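Local coordinates for acetoin utilization protein (Exiguobacterium sibiricum, PDB 2Q04) that probably transfers an acetyl group from acetyl-coenzyme A to an acceptor, as GNAT-family acetyltransferases do, with a possible part in acetoin utilization, at residues R10-S15 with G113-E118; I64-R67 with I72-Y75; W138-K143 with H178-L183; T40-R43 with E47-E50. One frame throughout, in Å; residues are numbered along the deposited sequence. Where two conformers were deposited one is given.

Contact 1 (R10-S15 with G113-E118)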
loop_
_atom_site.group_PDB
_atom_site.type_symbol
_atom_site.label_atom_id
_atom_site.label_comp_id
_atom_site.label_asym_id
_atom_site.label_seq_id
_atom_site.Cartn_x
_atom_site.Cartn_y
_atom_site.Cartn_z
ATOM N N ARG A 10 -8.616 1.361 -15.270
ATOM C CA ARG A 10 -10.060 1.147 -15.225
ATOM C C ARG A 10 -10.730 2.457 -14.802
ATOM O O ARG A 10 -10.146 3.250 -14.054
ATOM C CB ARG A 10 -10.422 0.039 -14.228
ATOM C CG ARG A 10 -9.858 -1.350 -14.564
ATOM C CD ARG A 10 -10.540 -1.967 -15.752
ATOM N NE ARG A 10 -10.182 -3.383 -15.911
ATOM C CZ ARG A 10 -9.063 -3.828 -16.505
ATOM N NH1 ARG A 10 -8.166 -2.975 -16.988
ATOM N NH2 ARG A 10 -8.838 -5.138 -16.605
ATOM N N THR A 11 -11.927 2.703 -15.317
ATOM C CA THR A 11 -12.707 3.854 -14.907
ATOM C C THR A 11 -13.721 3.430 -13.863
ATOM O O THR A 11 -14.528 2.548 -14.098
ATOM C CB THR A 11 -13.439 4.484 -16.088
ATOM O OG1 THR A 11 -12.483 4.992 -17.026
ATOM C CG2 THR A 11 -14.347 5.629 -15.616
ATOM N N LEU A 12 -13.637 4.032 -12.688
ATOM C CA LEU A 12 -14.553 3.738 -11.609
ATOM C C LEU A 12 -15.571 4.846 -11.528
ATOM O O LEU A 12 -15.217 6.021 -11.512
ATOM C CB LEU A 12 -13.793 3.623 -10.272
ATOM C CG LEU A 12 -14.644 3.265 -9.045
ATOM C CD1 LEU A 12 -15.363 1.947 -9.258
ATOM C CD2 LEU A 12 -13.798 3.211 -7.790
ATOM N N GLU A 13 -16.841 4.479 -11.547
ATOM C CA GLU A 13 -17.899 5.445 -11.382
ATOM C C GLU A 13 -18.131 5.668 -9.915
ATOM O O GLU A 13 -17.924 4.760 -9.101
ATOM C CB GLU A 13 -19.178 4.964 -12.062
ATOM C CG GLU A 13 -19.128 5.059 -13.609
ATOM C CD GLU A 13 -20.349 4.472 -14.266
ATOM O OE1 GLU A 13 -20.852 3.443 -13.766
ATOM O OE2 GLU A 13 -20.807 5.027 -15.293
ATOM N N THR A 14 -18.456 6.908 -9.556
ATOM C CA THR A 14 -18.727 7.271 -8.162
ATOM C C THR A 14 -19.841 8.310 -8.118
ATOM O O THR A 14 -20.346 8.739 -9.163
ATOM C CB THR A 14 -17.454 7.871 -7.451
ATOM O OG1 THR A 14 -17.288 9.236 -7.825
ATOM C CG2 THR A 14 -16.201 7.096 -7.812
ATOM N N SER A 15 -20.204 8.731 -6.912
ATOM C CA SER A 15 -21.199 9.788 -6.726
ATOM C C SER A 15 -20.627 11.144 -7.158
ATOM O O SER A 15 -21.365 12.093 -7.379
ATOM C CB SER A 15 -21.636 9.843 -5.263
ATOM O OG SER A 15 -20.513 9.839 -4.398
ATOM N N GLY A 113 -10.440 2.417 -2.780
ATOM C CA GLY A 113 -9.350 1.600 -2.245
ATOM C C GLY A 113 -9.335 0.222 -2.865
ATOM O O GLY A 113 -8.303 -0.240 -3.334
ATOM N N LYS A 114 -10.503 -0.426 -2.875
ATOM C CA LYS A 114 -10.661 -1.747 -3.490
ATOM C C LYS A 114 -10.127 -1.759 -4.921
ATOM O O LYS A 114 -9.338 -2.630 -5.285
ATOM C CB LYS A 114 -12.153 -2.172 -3.492
ATOM C CG LYS A 114 -12.699 -2.603 -2.121
ATOM N N LYS A 115 -10.559 -0.788 -5.728
ATOM C CA LYS A 115 -10.150 -0.715 -7.141
ATOM C C LYS A 115 -8.708 -0.347 -7.291
ATOM O O LYS A 115 -8.041 -0.797 -8.204
ATOM C CB LYS A 115 -11.005 0.290 -7.902
ATOM C CG LYS A 115 -12.206 -0.306 -8.554
ATOM C CD LYS A 115 -11.837 -1.067 -9.827
ATOM C CE LYS A 115 -13.077 -1.569 -10.544
ATOM N NZ LYS A 115 -12.758 -2.152 -11.863
ATOM N N LEU A 116 -8.259 0.565 -6.466
ATOM C CA LEU A 116 -6.868 0.939 -6.442
ATOM C C LEU A 116 -6.019 -0.332 -6.313
ATOM O O LEU A 116 -5.036 -0.508 -7.036
ATOM C CB LEU A 116 -6.610 1.867 -5.256
ATOM C CG LEU A 116 -5.855 3.172 -5.480
ATOM C CD1 LEU A 116 -6.191 3.806 -6.755
ATOM C CD2 LEU A 116 -6.165 4.123 -4.325
ATOM N N LEU A 117 -6.443 -1.243 -5.428
ATOM C CA LEU A 117 -5.723 -2.502 -5.213
ATOM C C LEU A 117 -5.911 -3.466 -6.387
ATOM O O LEU A 117 -4.976 -4.171 -6.767
ATOM C CB LEU A 117 -6.175 -3.176 -3.906
ATOM C CG LEU A 117 -5.785 -2.483 -2.576
ATOM C CD1 LEU A 117 -6.479 -3.171 -1.397
ATOM C CD2 LEU A 117 -4.281 -2.469 -2.378
ATOM N N GLU A 118 -7.126 -3.502 -6.951
ATOM C CA GLU A 118 -7.413 -4.366 -8.115
ATOM C C GLU A 118 -6.484 -4.049 -9.283
ATOM O O GLU A 118 -5.863 -4.937 -9.849
ATOM C CB GLU A 118 -8.867 -4.199 -8.577
ATOM C CG GLU A 118 -9.894 -4.971 -7.762
ATOM C CD GLU A 118 -11.325 -4.804 -8.308
ATOM O OE1 GLU A 118 -11.490 -4.701 -9.556
ATOM O OE2 GLU A 118 -12.277 -4.787 -7.492
#
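Leu12, at the end of the N-terminal strand, and Lys115, on helix 112-121, form the tight part of a strand-on-helix packing in the GNAT fold. The helix carries the sequence that in relatives follows the loop binding the pyrophosphate of acetyl-coenzyme A, and Lys115 sits on its flank toward the edge of the sheet. There the leucine fork closes on the first carbons of the lysine: CD1 and CD2 of Leu12 both lie 3.9 Å from Lys115 CG, and Leu12 CD2 also rests against Lys115 CB. With its CG anti to the backbone N (chi1 -178°), Leu12 brings both methyls against Lys115 CG. Ile21 touches both side chains and extends the packing toward strand 19-23.

Farther out the packing is looser and more exposed. The lysine chain bends at chi2 (-77°), then runs on extended past Leu12 to Arg10, whose side chain it crosses at about a right angle. What meets there is the ammonium and aliphatic carbon: Lys115 NZ is 4.0 Å from Arg10 CB and equally near CG. Arg10 continues beyond, and its side chain also touches Val119 of the helix and Leu122 just after it. No hydrogen bond joins the two segments. The like charges of Lys115 NZ and Arg10 NE, 5.0 Å apart, would disfavour each other somewhat, an effect that Glu118 on the same helix probably eases through a long salt bridge, its OE1 standing 3.7 Å from Lys115 NZ.

Contact 2 (I64-R67 with I72-Y75)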
loop_
_atom_site.group_PDB
_atom_site.type_symbol
_atom_site.label_atom_id
_atom_site.label_comp_id
_atom_site.label_asym_id
_atom_site.label_seq_id
_atom_site.Cartn_x
_atom_site.Cartn_y
_atom_site.Cartn_z
ATOM N N ILE A 64 0.118 3.685 -8.227
ATOM C CA ILE A 64 -1.172 3.623 -8.879
ATOM C C ILE A 64 -2.040 4.720 -8.269
ATOM O O ILE A 64 -2.042 4.912 -7.043
ATOM C CB ILE A 64 -1.849 2.220 -8.691
ATOM C CG1 ILE A 64 -1.147 1.160 -9.565
ATOM C CG2 ILE A 64 -3.341 2.282 -9.053
ATOM C CD1 ILE A 64 0.302 0.887 -9.182
ATOM N N ILE A 65 -2.754 5.457 -9.123
ATOM C CA ILE A 65 -3.500 6.645 -8.680
ATOM C C ILE A 65 -4.980 6.572 -9.010
ATOM O O ILE A 65 -5.375 5.914 -9.960
ATOM C CB ILE A 65 -2.937 7.919 -9.325
ATOM C CG1 ILE A 65 -3.086 7.858 -10.867
ATOM C CG2 ILE A 65 -1.478 8.109 -8.928
ATOM C CD1 ILE A 65 -2.703 9.127 -11.561
ATOM N N ALA A 66 -5.791 7.205 -8.164
ATOM C CA ALA A 66 -7.193 7.464 -8.465
ATOM C C ALA A 66 -7.268 8.930 -8.825
ATOM O O ALA A 66 -6.906 9.790 -8.021
ATOM C CB ALA A 66 -8.060 7.165 -7.282
ATOM N N ARG A 67 -7.740 9.215 -10.038
ATOM C CA ARG A 67 -7.535 10.512 -10.640
ATOM C C ARG A 67 -8.803 11.078 -11.298
ATOM O O ARG A 67 -9.608 10.342 -11.860
ATOM C CB ARG A 67 -6.414 10.393 -11.687
ATOM C CG ARG A 67 -6.103 11.651 -12.422
ATOM C CD ARG A 67 -5.005 11.428 -13.474
ATOM N NE ARG A 67 -5.360 10.398 -14.470
ATOM C CZ ARG A 67 -6.252 10.572 -15.462
ATOM N NH1 ARG A 67 -6.965 11.680 -15.541
ATOM N NH2 ARG A 67 -6.474 9.599 -16.333
ATOM N N ILE A 72 -5.104 14.164 -8.391
ATOM C CA ILE A 72 -5.004 12.852 -7.736
ATOM C C ILE A 72 -5.793 12.883 -6.427
ATOM O O ILE A 72 -5.429 13.600 -5.495
ATOM C CB ILE A 72 -3.537 12.487 -7.405
ATOM C CG1 ILE A 72 -2.676 12.512 -8.662
ATOM C CG2 ILE A 72 -3.478 11.119 -6.763
ATOM C CD1 ILE A 72 -1.183 12.433 -8.379
ATOM N N ILE A 73 -6.864 12.100 -6.359
ATOM C CA ILE A 73 -7.725 12.075 -5.162
ATOM C C ILE A 73 -7.515 10.795 -4.355
ATOM O O ILE A 73 -8.200 10.548 -3.372
ATOM C CB ILE A 73 -9.260 12.263 -5.534
ATOM C CG1 ILE A 73 -9.773 11.124 -6.434
ATOM C CG2 ILE A 73 -9.463 13.571 -6.229
ATOM C CD1 ILE A 73 -10.213 9.883 -5.683
ATOM N N GLY A 74 -6.532 10.011 -4.759
ATOM C CA GLY A 74 -6.194 8.799 -4.068
ATOM C C GLY A 74 -5.002 8.129 -4.716
ATOM O O GLY A 74 -4.697 8.379 -5.877
ATOM N N TYR A 75 -4.321 7.278 -3.960
ATOM C CA TYR A 75 -3.162 6.575 -4.471
ATOM C C TYR A 75 -2.842 5.351 -3.635
ATOM O O TYR A 75 -3.325 5.201 -2.511
ATOM C CB TYR A 75 -1.949 7.497 -4.487
ATOM C CG TYR A 75 -1.529 7.971 -3.107
ATOM C CD1 TYR A 75 -0.729 7.174 -2.287
ATOM C CD2 TYR A 75 -1.927 9.224 -2.625
ATOM C CE1 TYR A 75 -0.343 7.604 -1.020
ATOM C CE2 TYR A 75 -1.546 9.663 -1.361
ATOM C CZ TYR A 75 -0.752 8.848 -0.563
ATOM O OH TYR A 75 -0.369 9.271 0.685
#
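Ala66 O takes two backbone N-H groups from the neighbouring strand, those of Ile73 and Gly74, and so marks a classic beta bulge in an antiparallel hairpin. The bond from Ile73 N is short, 2.8 Å to Ala66 O, and arrives nearly along the C=O axis; that from Gly74 N to the same oxygen is weak, with an angle of only 121°. In return Ala66 N gives a straight bond (169°) to Gly74 O at 2.8 Å, the donor standing above the carbonyl plane. Beyond the bulge the strands run in regular register, Ile65 opposite Tyr75 in a non-hydrogen-bonded pair, where Tyr75 CA makes a CA-H...O contact of 3.3 Å to Ile64 O.

At the bulge the Ile73 side chain lies against Ala66. Its CG1, held between the backbone N and the carbonyl carbon (chi1 62°), lies 3.5 Å from Ala66 O, and its CD1 rests 3.8 Å from Ala66 CB. Cutting Ile73 back to alanine removes CG1 and CD1, which is likely to uncover the Ala66 methyl and open a gap toward Ile112. Gly74, across from Ala66, has no side chain to compete for this room. On the other face Ile72 CG2 meets Ile65 CB at 4.1 Å.

Around this shell, Ala66 and Ile73 pack against helix 112-121, through Ile112 and, for Ala66, Leu116 as well. Ile65 and Ile72 face Leu30 of helix 27-30 and Tyr33, while strand 19-23 bonds to the outer edge of strand 62-68 and strand 34-35 lies parallel to strand 71-79.

Contact 3 (W138-K143 with H178-L183); sequences WHWDLK and HPANCL. With EDO (1,2-ethanediol), chain J; EDO (1,2-ethanediol), chain K.
The indole of Trp140 meets Ala180 at its edge: CH2 points to Ala180 O, near the ring plane, at 3.5 Å, and CZ3 lies 4.3 Å from Ala180 CB. The ring of Tyr152 stacks on the same indole, while at the five-membered end an ethanediol, probably from the crystallisation liquor, approaches obliquely, its O1 3.6 Å from Trp140 CD1. Trp138 reaches Asn181 with its benzo corner: Asn181 ND2 stands 3.9 Å from Trp138 CZ3, the amide and ring planes being 77° apart. A chi1 of 52° swings this ring toward the amide. In one of two modelled conformers, and so with some doubt, His139 offers a face to Trp138 CD1, offset toward the rim, with its NE2 in plane at the Trp138 edge.

The opposing segment is a type I turn from His178 to Asn181. It is braced from within, since the His178 imidazole accepts Ala180 N at ND1 (3.1 Å), the donor lying in the ring plane, and Asn181 N bonds to His178 O. A phenylalanine in place of Trp140 would probably leave Ala180 without its edge neighbour and Glu135 without the indole N-H.

No hydrogen bond crosses between the segments; the main polar groups have partners elsewhere. Trp140 NE1 bonds to Glu135, Ala180 O accepts from Arg153, Asn181 OD1 accepts from Tyr137 N, and Asn181 ND2 bonds weakly to Glu174 O. Packing thus joins the two regions, and a polar element across it is the indole edge, probably weakly positive, set against Ala180 O.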
loop_
_atom_site.group_PDB
_atom_site.type_symbol
_atom_site.label_atom_id
_atom_site.label_comp_id
_atom_site.label_asym_id
_atom_site.label_seq_id
_atom_site.Cartn_x
_atom_site.Cartn_y
_atom_site.Cartn_z
ATOM N N TRP A 138 -2.089 5.510 14.299
ATOM C CA TRP A 138 -1.698 6.942 14.362
ATOM C C TRP A 138 -1.587 7.662 12.977
ATOM O O TRP A 138 -1.202 8.833 12.915
ATOM C CB TRP A 138 -0.394 7.127 15.185
ATOM C CG TRP A 138 0.767 6.235 14.758
ATOM C CD1 TRP A 138 1.539 6.377 13.648
ATOM C CD2 TRP A 138 1.309 5.118 15.483
ATOM N NE1 TRP A 138 2.502 5.396 13.610
ATOM C CE2 TRP A 138 2.390 4.620 14.737
ATOM C CE3 TRP A 138 0.967 4.478 16.674
ATOM C CZ2 TRP A 138 3.139 3.507 15.147
ATOM C CZ3 TRP A 138 1.717 3.365 17.086
ATOM C CH2 TRP A 138 2.782 2.901 16.327
ATOM N N HIS A 139 -1.928 6.945 11.899
ATOM C CA HIS A 139 -1.957 7.527 10.558
ATOM C C HIS A 139 -3.386 7.521 9.979
ATOM O O HIS A 139 -3.603 7.952 8.849
ATOM C CB HIS A 139 -1.013 6.759 9.617
ATOM C CG HIS A 139 0.427 6.795 10.036
ATOM N ND1 HIS A 139 1.206 5.662 10.121
ATOM C CD2 HIS A 139 1.224 7.827 10.401
ATOM C CE1 HIS A 139 2.424 5.997 10.511
ATOM N NE2 HIS A 139 2.459 7.304 10.689
ATOM N N TRP A 140 -4.356 7.089 10.786
ATOM C CA TRP A 140 -5.738 6.933 10.324
ATOM C C TRP A 140 -6.541 8.198 10.597
ATOM O O TRP A 140 -6.405 8.804 11.647
ATOM C CB TRP A 140 -6.405 5.736 11.012
ATOM C CG TRP A 140 -5.716 4.427 10.752
ATOM C CD1 TRP A 140 -4.842 4.141 9.730
ATOM C CD2 TRP A 140 -5.948 3.186 11.430
ATOM N NE1 TRP A 140 -4.458 2.826 9.789
ATOM C CE2 TRP A 140 -5.126 2.211 10.813
ATOM C CE3 TRP A 140 -6.744 2.807 12.522
ATOM C CZ2 TRP A 140 -5.074 0.881 11.255
ATOM C CZ3 TRP A 140 -6.691 1.478 12.961
ATOM C CH2 TRP A 140 -5.870 0.533 12.320
ATOM N N ASP A 141 -7.384 8.587 9.632
ATOM C CA ASP A 141 -8.218 9.787 9.764
ATOM C C ASP A 141 -9.550 9.438 10.402
ATOM O O ASP A 141 -10.597 9.518 9.767
ATOM C CB ASP A 141 -8.446 10.436 8.396
ATOM C CG ASP A 141 -9.127 11.801 8.498
ATOM O OD1 ASP A 141 -9.160 12.386 9.619
ATOM O OD2 ASP A 141 -9.616 12.293 7.462
ATOM N N LEU A 142 -9.501 9.077 11.671
ATOM C CA LEU A 142 -10.688 8.683 12.399
ATOM C C LEU A 142 -11.636 9.871 12.593
ATOM O O LEU A 142 -12.840 9.734 12.435
ATOM C CB LEU A 142 -10.299 8.093 13.760
ATOM C CG LEU A 142 -9.395 6.855 13.710
ATOM C CD1 LEU A 142 -8.929 6.481 15.097
ATOM C CD2 LEU A 142 -10.106 5.696 13.058
ATOM N N LYS A 143 -11.072 11.037 12.934
ATOM C CA LYS A 143 -11.864 12.261 13.152
ATOM C C LYS A 143 -12.661 12.640 11.910
ATOM O O LYS A 143 -13.810 13.067 12.006
ATOM C CB LYS A 143 -10.946 13.422 13.545
ATOM C CG LYS A 143 -11.683 14.728 13.854
ATOM N N HIS A 178 -0.128 -2.028 19.968
ATOM C CA HIS A 178 -1.584 -1.759 19.985
ATOM C C HIS A 178 -2.283 -2.795 19.082
ATOM O O HIS A 178 -1.951 -2.905 17.917
ATOM C CB HIS A 178 -1.864 -0.318 19.437
ATOM C CG HIS A 178 -3.258 0.200 19.729
ATOM N ND1 HIS A 178 -4.380 -0.255 19.068
ATOM C CD2 HIS A 178 -3.687 1.185 20.557
ATOM C CE1 HIS A 178 -5.443 0.394 19.511
ATOM N NE2 HIS A 178 -5.048 1.274 20.411
ATOM N N PRO A 179 -3.252 -3.568 19.642
ATOM C CA PRO A 179 -3.925 -4.626 18.879
ATOM C C PRO A 179 -4.576 -4.156 17.567
ATOM O O PRO A 179 -4.799 -4.962 16.677
ATOM C CB PRO A 179 -5.000 -5.120 19.832
ATOM C CG PRO A 179 -4.537 -4.785 21.136
ATOM C CD PRO A 179 -3.704 -3.547 21.033
ATOM N N ALA A 180 -4.919 -2.877 17.480
ATOM C CA ALA A 180 -5.531 -2.343 16.264
ATOM C C ALA A 180 -4.529 -2.313 15.099
ATOM O O ALA A 180 -4.914 -2.473 13.927
ATOM C CB ALA A 180 -6.094 -0.964 16.506
ATOM N N ASN A 181 -3.247 -2.103 15.409
ATOM C CA ASN A 181 -2.203 -2.141 14.368
ATOM C C ASN A 181 -2.125 -3.538 13.787
ATOM O O ASN A 181 -2.550 -4.511 14.425
ATOM C CB ASN A 181 -0.840 -1.745 14.929
ATOM C CG ASN A 181 -0.839 -0.380 15.562
ATOM O OD1 ASN A 181 -1.687 0.464 15.259
ATOM N ND2 ASN A 181 0.107 -0.151 16.461
ATOM N N CYS A 182 -1.597 -3.657 12.586
ATOM C CA CYS A 182 -1.475 -4.962 11.980
ATOM C C CYS A 182 -0.480 -5.046 10.832
ATOM O O CYS A 182 -0.178 -4.062 10.164
ATOM C CB CYS A 182 -2.854 -5.468 11.503
ATOM S SG CYS A 182 -3.594 -4.533 10.125
ATOM N N LEU A 183 0.053 -6.239 10.655
ATOM C CA LEU A 183 0.848 -6.580 9.516
ATOM C C LEU A 183 -0.007 -7.437 8.628
ATOM O O LEU A 183 -0.679 -8.349 9.096
ATOM C CB LEU A 183 2.085 -7.381 9.957
ATOM C CG LEU A 183 2.830 -8.191 8.887
ATOM C CD1 LEU A 183 3.575 -7.268 7.907
ATOM C CD2 LEU A 183 3.792 -9.146 9.565
HETATM C C1 EDO J . -5.242 5.040 6.157
HETATM O O1 EDO J . -5.359 3.601 6.242
HETATM C C2 EDO J . -3.886 5.428 5.604
HETATM O O2 EDO J . -3.599 6.783 5.942
HETATM C C1 EDO K . -0.524 -8.601 16.717
HETATM O O1 EDO K . 0.277 -9.695 16.217
HETATM C C2 EDO K . -0.969 -7.711 15.550
HETATM O O2 EDO K . -2.050 -6.836 15.931
#

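Contact 4 (T40-R43 with E47-E50)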
loop_
_atom_site.group_PDB
_atom_site.type_symbol
_atom_site.label_atom_id
_atom_site.label_comp_id
_atom_site.label_asym_id
_atom_site.label_seq_id
_atom_site.Cartn_x
_atom_site.Cartn_y
_atom_site.Cartn_z
ATOM N N THR A 40 -3.528 14.396 3.466
ATOM C CA THR A 40 -2.502 14.872 4.416
ATOM C C THR A 40 -2.326 13.924 5.651
ATOM O O THR A 40 -1.934 14.372 6.737
ATOM C CB THR A 40 -2.854 16.301 4.930
ATOM O OG1 THR A 40 -4.158 16.292 5.524
ATOM C CG2 THR A 40 -2.834 17.308 3.781
ATOM N N ALA A 41 -2.568 12.624 5.451
ATOM C CA ALA A 41 -2.475 11.639 6.551
ATOM C C ALA A 41 -1.023 11.283 6.886
ATOM O O ALA A 41 -0.726 10.846 8.002
ATOM C CB ALA A 41 -3.260 10.374 6.203
ATOM N N PHE A 42 -0.129 11.444 5.912
ATOM C CA PHE A 42 1.291 11.152 6.120
ATOM C C PHE A 42 2.113 12.425 6.185
ATOM O O PHE A 42 2.948 12.583 7.073
ATOM C CB PHE A 42 1.807 10.215 5.036
ATOM C CG PHE A 42 1.234 8.831 5.127
ATOM C CD1 PHE A 42 1.697 7.938 6.095
ATOM C CD2 PHE A 42 0.164 8.452 4.332
ATOM C CE1 PHE A 42 1.139 6.676 6.225
ATOM C CE2 PHE A 42 -0.398 7.187 4.454
ATOM C CZ PHE A 42 0.097 6.298 5.405
ATOM N N ARG A 43 1.861 13.342 5.256
ATOM C CA ARG A 43 2.480 14.676 5.300
ATOM C C ARG A 43 1.703 15.648 4.402
ATOM O O ARG A 43 0.821 15.234 3.645
ATOM C CB ARG A 43 3.958 14.608 4.871
ATOM C CG ARG A 43 4.163 14.368 3.403
ATOM C CD ARG A 43 5.511 13.721 3.117
ATOM N NE ARG A 43 5.505 12.288 3.422
ATOM C CZ ARG A 43 6.494 11.449 3.107
ATOM N NH1 ARG A 43 7.588 11.895 2.493
ATOM N NH2 ARG A 43 6.393 10.159 3.414
ATOM N N GLU A 47 4.685 18.058 -0.052
ATOM C CA GLU A 47 5.751 17.140 0.347
ATOM C C GLU A 47 5.412 15.696 -0.033
ATOM O O GLU A 47 6.286 14.937 -0.435
ATOM C CB GLU A 47 6.010 17.229 1.869
ATOM C CG GLU A 47 6.698 18.535 2.334
ATOM C CD GLU A 47 5.784 19.766 2.245
ATOM O OE1 GLU A 47 4.555 19.589 2.096
ATOM O OE2 GLU A 47 6.304 20.907 2.326
ATOM N N GLN A 48 4.137 15.324 0.116
ATOM C CA GLN A 48 3.686 13.954 -0.187
ATOM C C GLN A 48 3.701 13.685 -1.697
ATOM O O GLN A 48 3.918 12.555 -2.125
ATOM C CB GLN A 48 2.267 13.710 0.377
ATOM C CG GLN A 48 1.796 12.213 0.324
ATOM C CD GLN A 48 2.614 11.287 1.252
ATOM O OE1 GLN A 48 3.411 11.750 2.066
ATOM N NE2 GLN A 48 2.401 9.980 1.121
ATOM N N HIS A 49 3.444 14.728 -2.494
ATOM C CA HIS A 49 3.488 14.621 -3.964
ATOM C C HIS A 49 4.915 14.307 -4.409
ATOM O O HIS A 49 5.148 13.384 -5.194
ATOM C CB HIS A 49 3.002 15.942 -4.606
ATOM C CG HIS A 49 2.902 15.894 -6.103
ATOM N ND1 HIS A 49 3.570 16.781 -6.924
ATOM C CD2 HIS A 49 2.194 15.081 -6.925
ATOM C CE1 HIS A 49 3.278 16.514 -8.186
ATOM N NE2 HIS A 49 2.448 15.486 -8.214
ATOM N N GLU A 50 5.865 15.066 -3.873
ATOM C CA GLU A 50 7.285 14.845 -4.128
ATOM C C GLU A 50 7.710 13.421 -3.711
ATOM O O GLU A 50 8.595 12.831 -4.319
ATOM C CB GLU A 50 8.107 15.893 -3.370
ATOM C CG GLU A 50 9.599 15.674 -3.378
ATOM C CD GLU A 50 10.349 16.805 -2.667
ATOM O OE1 GLU A 50 10.443 17.914 -3.250
ATOM O OE2 GLU A 50 10.832 16.584 -1.523
#
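Gln48 OE1 is approached by Arg43 and by Phe42 CB, the latter at 3.7 Å. Arg43 NE comes to 2.6 Å from Gln48 OE1, but its N-H is poorly aimed, so the approach does not count as a hydrogen bond and its exact length is doubtful. The guanidinium and amide planes stand 72° apart, the two side chains cross at about a right angle, and the oxygen meets the guanidinium obliquely.

Contacts with carbon atoms are the sounder part. Arg43 lays CG against Glu47 CB at 3.7 Å, and Arg43 CD lies equally near Glu47 C, so the arginine chain rests along the start of the helix. A chi1 of 72° leaves its CG flanked by both main-chain neighbours of CA, and a bend at chi3 then carries the guanidinium past the amide toward Ala51. Gln48 is itself bent at chi2 (67°), which folds its amide back toward the loop. The amide nitrogen, NE2, makes a weak hydrogen bond to Tyr75 OH, which may help orient the amide.

This is the join between the loop after strand 34-35 and helix 45-56, which begins only two residues after Arg43. Leu35 touches Gln48 and His49, and His49 NE2 bonds to Leu30 O. The loop in turn is fastened to strand 95-103, Ala41 N bonding to Glu102 and the Phe42 ring packing on Ala100 and Glu102, with a calcium ion about 5 Å from the Phe42 side chain.

In the fold
Along the chain, contacts 4 and 2 fall within the span bracketed by contact 1, in that order, and contact 3 follows. Contacts 1, 2 and 3 share the central mixed sheet. The first two have centres about 10 Å apart and touch where Leu116 of helix 112-121 packs on the hairpin. Contact 4 meets contact 2 through Tyr75 and Gln48 (centres about 13 Å apart) and contact 3 where His139 reaches Ala41 and Phe42 (centres about 18 Å apart). Contacts 1 and 3, with centres about 23 Å apart, do not touch. The hairpin thus ties the helix on one side of the GNAT core to the 40-50 region, which borders the segment after strand 130-135.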